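Side-chain contacts in SidF, inhibitor of growth family, member 3 (Legionella pneumophila subsp. pneumophila, PDB 4FYE), which acts as a phosphoinositide phosphatase, removing phosphate from membrane inositol lipids, probably from the 3-position of the inositol ring: residues Glu10-His15 against Met203-Gly208; Leu30-Pro35 against Asp183-Arg188; Arg38-Asp43 against Gly48-Val53. The protein carries 1 engineered substitution. All coordinates share one frame; numbering follows the deposited sequence.

Interaction 1 of 3, residues Glu10-His15 against Met203-Gly208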
# COMPACT_ATOMS: atom_id res chain seq x y z
N GLU A 10 5.16 12.45 12.96
CA GLU A 10 5.64 11.94 14.20
C GLU A 10 4.78 12.45 15.34
O GLU A 10 4.45 11.66 16.25
CB GLU A 10 7.11 12.29 14.48
CG GLU A 10 7.61 11.52 15.69
CD GLU A 10 9.02 11.87 16.21
OE1 GLU A 10 9.23 11.81 17.47
OE2 GLU A 10 9.91 12.18 15.38
N THR A 11 4.42 13.74 15.34
CA THR A 11 3.67 14.21 16.51
C THR A 11 2.28 13.55 16.49
O THR A 11 1.81 13.01 17.49
CB THR A 11 3.61 15.74 16.70
OG1 THR A 11 2.40 16.22 16.12
CG2 THR A 11 4.80 16.49 16.10
N TYR A 12 1.64 13.55 15.35
CA TYR A 12 0.43 12.76 15.24
C TYR A 12 0.51 11.29 15.71
O TYR A 12 -0.34 10.83 16.48
CB TYR A 12 -0.13 12.83 13.85
CG TYR A 12 -1.52 12.27 13.70
CD1 TYR A 12 -2.56 12.58 14.60
CD2 TYR A 12 -1.83 11.47 12.63
CE1 TYR A 12 -3.85 12.09 14.43
CE2 TYR A 12 -3.11 11.00 12.43
CZ TYR A 12 -4.12 11.30 13.32
OH TYR A 12 -5.37 10.76 13.08
N VAL A 13 1.52 10.55 15.28
CA VAL A 13 1.62 9.13 15.66
C VAL A 13 1.76 9.00 17.18
O VAL A 13 1.20 8.07 17.82
CB VAL A 13 2.83 8.52 14.96
CG1 VAL A 13 3.20 7.19 15.58
CG2 VAL A 13 2.62 8.47 13.41
N THR A 14 2.48 9.96 17.77
CA THR A 14 2.68 10.00 19.19
C THR A 14 1.37 10.24 19.92
O THR A 14 1.07 9.56 20.89
CB THR A 14 3.62 11.14 19.56
OG1 THR A 14 4.92 10.86 18.99
CG2 THR A 14 3.72 11.25 21.06
N HIS A 15 0.57 11.20 19.47
CA HIS A 15 -0.74 11.36 20.11
C HIS A 15 -1.58 10.11 20.01
O HIS A 15 -2.28 9.76 20.92
CB HIS A 15 -1.45 12.56 19.54
CG HIS A 15 -0.96 13.85 20.10
ND1 HIS A 15 -1.59 14.48 21.13
CD2 HIS A 15 0.17 14.60 19.80
CE1 HIS A 15 -0.91 15.60 21.43
NE2 HIS A 15 0.17 15.67 20.62
N MET A 203 0.43 0.95 12.19
CA MET A 203 -0.86 1.56 11.98
C MET A 203 -1.13 1.87 10.51
O MET A 203 -0.22 1.89 9.73
CB MET A 203 -1.00 2.80 12.83
CG MET A 203 0.20 3.71 12.81
SD MET A 203 -0.26 5.23 13.72
CE MET A 203 0.15 4.90 15.44
N TYR A 204 -2.40 1.98 10.16
CA TYR A 204 -2.88 2.32 8.86
C TYR A 204 -3.69 3.55 9.16
O TYR A 204 -4.64 3.51 10.01
CB TYR A 204 -3.76 1.20 8.22
CG TYR A 204 -3.01 -0.01 7.60
CD1 TYR A 204 -1.68 -0.25 7.84
CD2 TYR A 204 -3.66 -0.91 6.80
CE1 TYR A 204 -1.01 -1.33 7.27
CE2 TYR A 204 -3.02 -2.03 6.26
CZ TYR A 204 -1.70 -2.24 6.48
OH TYR A 204 -1.08 -3.35 5.92
N ILE A 205 -3.25 4.67 8.58
CA ILE A 205 -3.93 5.91 8.70
C ILE A 205 -4.50 6.18 7.33
O ILE A 205 -3.79 6.19 6.35
CB ILE A 205 -3.00 7.03 9.09
CG1 ILE A 205 -2.30 6.74 10.42
CG2 ILE A 205 -3.78 8.35 9.24
CD1 ILE A 205 -1.06 7.63 10.56
N PRO A 206 -5.80 6.33 7.24
CA PRO A 206 -6.42 6.53 5.93
C PRO A 206 -5.95 7.85 5.36
O PRO A 206 -5.95 8.88 6.03
CB PRO A 206 -7.89 6.70 6.25
CG PRO A 206 -8.06 6.36 7.69
CD PRO A 206 -6.75 6.55 8.36
N CYS A 207 -5.61 7.88 4.10
CA CYS A 207 -5.29 9.14 3.56
C CYS A 207 -5.96 9.26 2.25
O CYS A 207 -6.59 8.32 1.78
CB CYS A 207 -3.77 9.24 3.37
SG CYS A 207 -3.21 7.90 2.34
N GLY A 208 -5.74 10.41 1.63
CA GLY A 208 -6.23 10.70 0.31
C GLY A 208 -7.33 11.73 0.46
O GLY A 208 -8.06 11.73 1.46

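Interaction 2 of 3, residues Leu30-Pro35 against Asp183-Arg188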
# COMPACT_ATOMS: atom_id res chain seq x y z
N LEU A 30 -18.77 1.49 12.44
CA LEU A 30 -19.09 0.19 11.85
C LEU A 30 -18.71 -0.88 12.87
O LEU A 30 -17.99 -0.61 13.84
CB LEU A 30 -18.35 0.00 10.52
CG LEU A 30 -16.86 -0.37 10.58
CD1 LEU A 30 -16.55 -1.77 10.03
CD2 LEU A 30 -16.08 0.67 9.81
N ALA A 31 -19.20 -2.10 12.68
CA ALA A 31 -18.96 -3.13 13.65
C ALA A 31 -17.69 -3.90 13.36
O ALA A 31 -17.48 -4.42 12.27
CB ALA A 31 -20.13 -4.08 13.73
N TYR A 32 -16.83 -3.94 14.36
CA TYR A 32 -15.59 -4.72 14.27
C TYR A 32 -15.55 -6.06 15.02
O TYR A 32 -14.72 -6.91 14.68
CB TYR A 32 -14.50 -3.85 14.83
CG TYR A 32 -14.19 -2.71 13.97
CD1 TYR A 32 -13.28 -2.86 12.88
CD2 TYR A 32 -14.75 -1.46 14.22
CE1 TYR A 32 -12.94 -1.77 12.07
CE2 TYR A 32 -14.42 -0.37 13.41
CZ TYR A 32 -13.53 -0.53 12.36
OH TYR A 32 -13.17 0.57 11.62
N GLY A 33 -16.45 -6.23 16.02
CA GLY A 33 -16.58 -7.42 16.85
C GLY A 33 -15.35 -7.61 17.75
O GLY A 33 -14.56 -6.68 17.94
N TYR A 34 -15.16 -8.82 18.27
CA TYR A 34 -14.13 -9.06 19.25
C TYR A 34 -14.14 -7.98 20.36
O TYR A 34 -13.15 -7.26 20.58
CB TYR A 34 -12.75 -9.19 18.57
CG TYR A 34 -12.71 -10.18 17.39
CD1 TYR A 34 -12.34 -11.55 17.59
CD2 TYR A 34 -13.09 -9.78 16.10
CE1 TYR A 34 -12.32 -12.46 16.54
CE2 TYR A 34 -13.11 -10.71 15.04
CZ TYR A 34 -12.69 -12.03 15.26
OH TYR A 34 -12.68 -12.94 14.20
N PRO A 35 -15.26 -7.86 21.09
CA PRO A 35 -15.28 -6.87 22.17
C PRO A 35 -14.11 -7.02 23.20
O PRO A 35 -13.73 -8.11 23.57
CB PRO A 35 -16.65 -7.08 22.83
CG PRO A 35 -17.03 -8.52 22.53
CD PRO A 35 -16.40 -8.80 21.16
N ASP A 183 -11.56 4.78 9.83
CA ASP A 183 -10.92 4.80 11.10
C ASP A 183 -9.39 4.60 10.94
O ASP A 183 -8.90 3.92 10.02
CB ASP A 183 -11.52 3.66 11.93
CG ASP A 183 -12.97 3.86 12.28
OD1 ASP A 183 -13.48 5.02 12.24
OD2 ASP A 183 -13.63 2.84 12.61
N THR A 184 -8.64 5.13 11.86
CA THR A 184 -7.24 4.79 11.92
C THR A 184 -7.10 3.41 12.58
O THR A 184 -7.79 3.12 13.54
CB THR A 184 -6.50 5.84 12.75
OG1 THR A 184 -6.38 7.03 11.96
CG2 THR A 184 -5.15 5.37 12.98
N LEU A 185 -6.20 2.58 12.09
CA LEU A 185 -6.09 1.29 12.68
C LEU A 185 -4.71 1.04 13.25
O LEU A 185 -3.68 1.24 12.55
CB LEU A 185 -6.39 0.23 11.64
CG LEU A 185 -7.56 0.55 10.74
CD1 LEU A 185 -7.40 -0.46 9.60
CD2 LEU A 185 -8.91 0.37 11.48
N ILE A 186 -4.68 0.54 14.50
CA ILE A 186 -3.45 0.35 15.24
C ILE A 186 -3.30 -1.05 15.85
O ILE A 186 -4.21 -1.57 16.50
CB ILE A 186 -3.32 1.39 16.37
CG1 ILE A 186 -3.45 2.79 15.80
CG2 ILE A 186 -1.92 1.34 17.00
CD1 ILE A 186 -3.17 3.86 16.84
N HIS A 187 -2.15 -1.65 15.64
CA HIS A 187 -1.77 -2.84 16.40
C HIS A 187 -0.52 -2.62 17.18
O HIS A 187 0.55 -2.36 16.57
CB HIS A 187 -1.53 -3.97 15.46
CG HIS A 187 -1.23 -5.28 16.14
ND1 HIS A 187 -0.63 -6.27 15.51
CD2 HIS A 187 -1.39 -5.69 17.45
CE1 HIS A 187 -0.49 -7.32 16.32
NE2 HIS A 187 -0.92 -6.94 17.53
N ARG A 188 -0.64 -2.73 18.51
CA ARG A 188 0.50 -2.68 19.45
C ARG A 188 0.87 -4.04 20.04
O ARG A 188 -0.01 -4.79 20.51
CB ARG A 188 0.11 -1.85 20.67
CG ARG A 188 -0.51 -0.52 20.24
CD ARG A 188 -1.07 0.26 21.45
NE ARG A 188 -0.02 0.78 22.32
CZ ARG A 188 -0.04 1.99 22.87
NH1 ARG A 188 -1.06 2.83 22.66
NH2 ARG A 188 0.96 2.38 23.64

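Interaction 3 of 3, residues Arg38-Asp43 against Gly48-Val53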
# COMPACT_ATOMS: atom_id res chain seq x y z
N ARG A 38 -10.82 -5.60 20.02
CA ARG A 38 -10.87 -4.47 19.03
C ARG A 38 -11.49 -3.24 19.70
O ARG A 38 -12.71 -3.02 19.71
CB ARG A 38 -11.59 -4.86 17.72
CG ARG A 38 -10.82 -5.91 16.90
CD ARG A 38 -11.60 -6.29 15.67
NE ARG A 38 -10.86 -7.22 14.84
CZ ARG A 38 -11.28 -7.71 13.66
NH1 ARG A 38 -12.46 -7.40 13.16
NH2 ARG A 38 -10.50 -8.54 12.99
N GLN A 39 -10.63 -2.44 20.30
CA GLN A 39 -11.14 -1.36 21.08
C GLN A 39 -11.17 -0.09 20.27
O GLN A 39 -10.28 0.17 19.45
CB GLN A 39 -10.30 -1.25 22.31
CG GLN A 39 -10.39 -2.57 23.07
CD GLN A 39 -10.20 -2.31 24.53
OE1 GLN A 39 -9.14 -1.82 24.94
NE2 GLN A 39 -11.25 -2.55 25.33
N VAL A 40 -12.23 0.67 20.48
CA VAL A 40 -12.50 1.84 19.71
C VAL A 40 -12.46 3.11 20.55
O VAL A 40 -12.91 3.15 21.70
CB VAL A 40 -13.85 1.72 19.00
CG1 VAL A 40 -13.98 2.81 17.94
CG2 VAL A 40 -13.94 0.37 18.34
N PHE A 41 -11.93 4.16 19.93
CA PHE A 41 -11.53 5.34 20.67
C PHE A 41 -11.70 6.61 19.81
O PHE A 41 -11.84 6.54 18.57
CB PHE A 41 -10.05 5.23 21.00
CG PHE A 41 -9.68 4.13 21.96
CD1 PHE A 41 -9.93 4.27 23.33
CD2 PHE A 41 -9.00 2.98 21.51
CE1 PHE A 41 -9.56 3.27 24.23
CE2 PHE A 41 -8.64 1.98 22.40
CZ PHE A 41 -8.92 2.12 23.78
N LYS A 42 -11.63 7.79 20.42
CA LYS A 42 -11.83 9.03 19.64
C LYS A 42 -10.48 9.43 19.09
O LYS A 42 -9.47 9.19 19.75
CB LYS A 42 -12.40 10.15 20.49
CG LYS A 42 -13.89 10.02 20.82
CD LYS A 42 -14.37 11.38 21.38
CE LYS A 42 -15.64 11.34 22.23
NZ LYS A 42 -15.84 12.64 22.97
N ASP A 43 -10.45 10.01 17.89
CA ASP A 43 -9.17 10.51 17.36
C ASP A 43 -8.66 11.64 18.24
O ASP A 43 -9.43 12.52 18.64
CB ASP A 43 -9.32 10.95 15.92
CG ASP A 43 -7.99 11.24 15.26
OD1 ASP A 43 -7.48 12.38 15.46
OD2 ASP A 43 -7.43 10.33 14.58
N GLY A 48 -14.36 14.27 14.52
CA GLY A 48 -15.28 13.11 14.47
C GLY A 48 -14.62 11.82 13.95
O GLY A 48 -15.31 10.92 13.53
N LYS A 49 -13.29 11.74 13.93
CA LYS A 49 -12.63 10.49 13.52
C LYS A 49 -12.40 9.49 14.68
O LYS A 49 -12.33 9.87 15.87
CB LYS A 49 -11.35 10.75 12.71
CG LYS A 49 -11.42 11.74 11.53
CD LYS A 49 -12.53 11.48 10.51
CE LYS A 49 -12.32 12.28 9.23
NZ LYS A 49 -13.25 11.90 8.12
N GLN A 50 -12.32 8.21 14.32
CA GLN A 50 -12.13 7.17 15.31
C GLN A 50 -10.89 6.36 15.06
O GLN A 50 -10.36 6.34 13.95
CB GLN A 50 -13.36 6.26 15.37
CG GLN A 50 -14.44 6.89 16.25
CD GLN A 50 -15.80 6.22 16.10
OE1 GLN A 50 -15.90 5.05 15.72
NE2 GLN A 50 -16.86 6.97 16.41
N VAL A 51 -10.50 5.61 16.09
CA VAL A 51 -9.32 4.82 16.06
C VAL A 51 -9.60 3.45 16.62
O VAL A 51 -10.19 3.35 17.69
CB VAL A 51 -8.32 5.49 16.97
CG1 VAL A 51 -7.01 4.76 16.94
CG2 VAL A 51 -8.16 6.91 16.53
N VAL A 52 -9.18 2.40 15.93
CA VAL A 52 -9.35 1.09 16.51
C VAL A 52 -7.98 0.53 16.91
O VAL A 52 -7.05 0.51 16.07
CB VAL A 52 -9.93 0.13 15.50
CG1 VAL A 52 -10.20 -1.20 16.19
CG2 VAL A 52 -11.18 0.69 14.81
N VAL A 53 -7.85 0.02 18.13
CA VAL A 53 -6.54 -0.38 18.66
C VAL A 53 -6.61 -1.85 19.16
O VAL A 53 -7.57 -2.23 19.82
CB VAL A 53 -6.08 0.56 19.81
CG1 VAL A 53 -4.72 0.15 20.39
CG2 VAL A 53 -5.96 2.02 19.35

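Interaction 1 of 3, residues Glu10-His15 against Met203-Gly208
Y12 and V13 of helix 9-16 rest on M203 and I205 of strand 199-206 in an apolar helix-on-sheet contact. The short N-terminal helix lies over one face of the six-stranded mixed sheet of this phosphatase domain. M203 and I205 are two residues apart and put their side chains on the face that meets the helix, whereas Y204 between them sends its ring the other way, to H707 of helix 701-712. At V13 and M203 the backbones are still 8.8 Å apart, CA to CA, so side chains bridge the whole gap.

Two separate touches do this. I205 offers its branch methyl to the rim of the tyrosine: CG2 of I205 is 4.2 Å from CE2 of Y12, close to the plane of the ring, so this is an edge contact and not a stack. The ring reaches on past it, and OH of Y12 is hydrogen-bonded to OD2 of D43. T184 of the neighbouring strand also touches Y12, and I250 packs against both M203 and I205, so sheet residues on both sides extend the apolar patch.

The second touch is made by the methionine's terminal methyl. CG of M203 stands between the backbone N and the carbonyl carbon (chi1 45°), the chain runs out straight to the sulfur, and a bend there (chi3 89°) turns the methyl across V13. With CG1 of V13 anti to its own backbone N, that branch is the one to receive it: CE of M203 lies 3.8 Å from V13 CG1 and 4.1 Å from V13 O.

Interaction 2 of 3, residues Leu30-Pro35 against Asp183-Arg188
Y32 reaches from an irregular loop to D183, which stands just ahead of strand 184-189, and a single hydrogen bond carries the contact. The phenol is the donor: OH of Y32 donates a hydrogen bond to OD2 of D183, 2.5 Å away. It meets the carboxylate on the anti side of that oxygen, 27° out of the carboxylate plane, and ring and carboxylate planes are turned 36° against each other. The acid sits at the edge of the ring, near its plane, with D183 OD2 3.4 Å from Y32 CE2, and does not lie over a face. The first bond of each side chain points toward the other segment, and with CG of Y32 anti to its carbonyl carbon (chi1 -70°) the ring carries its hydroxyl out to the acid, between backbones that stay well apart.

This polar end is the tight part. Y32, D183 and L185 are all buried, and beyond the two segments V52 and T709 of helix 701-712 also touch the tyrosine. The one bond from Y32 satisfies the buried OD2.

Around the bond the packing is looser. CD2 of L185 comes only to 4.3 Å from Y32 OH, and CD2 of L30 lies equally far from D183 OD2. L30, partly exposed, marks the more open side; its other methyl, CD1, hangs 4.0 Å above the plane of the Y32 ring, offset toward the rim. From there the loop runs on to P35 at the surface.

The bond pins the loop where a long beta-alpha-beta crossover ends: strand 50-55 and its parallel neighbour 184-189 are joined through a series of helices, and D183 stands at the entry to the second strand.

Interaction 3 of 3, residues Arg38-Asp43 against Gly48-Val53
The ring of F41 reaches diagonally to V53 across the paired strands 39-42 and 50-53. Its direct partner across the strands is V51, with F41 CB 4.4 Å from V51 CB. With CG beside the backbone N (chi1 -67°), however, the phenyl swings toward the next valine on that face. It crosses V53 at about a right angle, CD2 of F41 coming 3.9 Å from V53 CG2 and CE2 equally near V53 CB. The hollow on the other side of V51 is taken by D43: methyl CG2 of V51 points at D43 CA, 3.8 Å off, so the V51 side chain sits between the CB of F41 and D43 at the start of the turn.

The two strands form a beta hairpin, running antiparallel at 149° and joined by residues 43-49. Q39 with V53 and F41 with V51 are its hydrogen-bonded pairs, each bonded both ways. One further bond, D43 N to K49 O at 2.8 Å, closes the base of the turn, its donor above the carbonyl plane of K49. OD1 of D43 then folds back to take the backbone N atoms of M45 and L46, the first of these closing an Asx turn.

On the face of V40 and V52 the contact is slighter. These two, a non-hydrogen-bonded pair, barely meet, their CG2 methyls 4.5 Å apart. V40 turns its other branch to Q50, and CG1 lies 3.7 Å from the amide oxygen OE1, whose own hydrogen bond comes from H29 N; NE2 of Q50 goes to N27 O. On the far flank of V52, methyl CG1 fits under the root of the R38 side chain, 4.2 Å from CB, while the extended arginine carries its guanidinium off to Y32 O and S715.

In the fold
All three contacts belong to one six-stranded mixed sheet. Interaction 1 covers one face with the N-terminal helix and interaction 2 ties a loop to the other, while interaction 3 is the hairpin at the sheet's margin. Interactions 2 and 3 are closest, their centres about 7 Å apart, joined by I186 N to V52 O and Y32 O to R38 NH1, both 2.8 Å. Interaction 1, whose centre is about 12 Å from that of interaction 3, meets it through Y12 OH and D43 OD2 at 2.6 Å. The hydroxyl of Y204 is hydrogen-bonded to Q654, which lies just after what is probably the CX5R-type phosphate-binding loop, between strand 641-645 and helix 652-668.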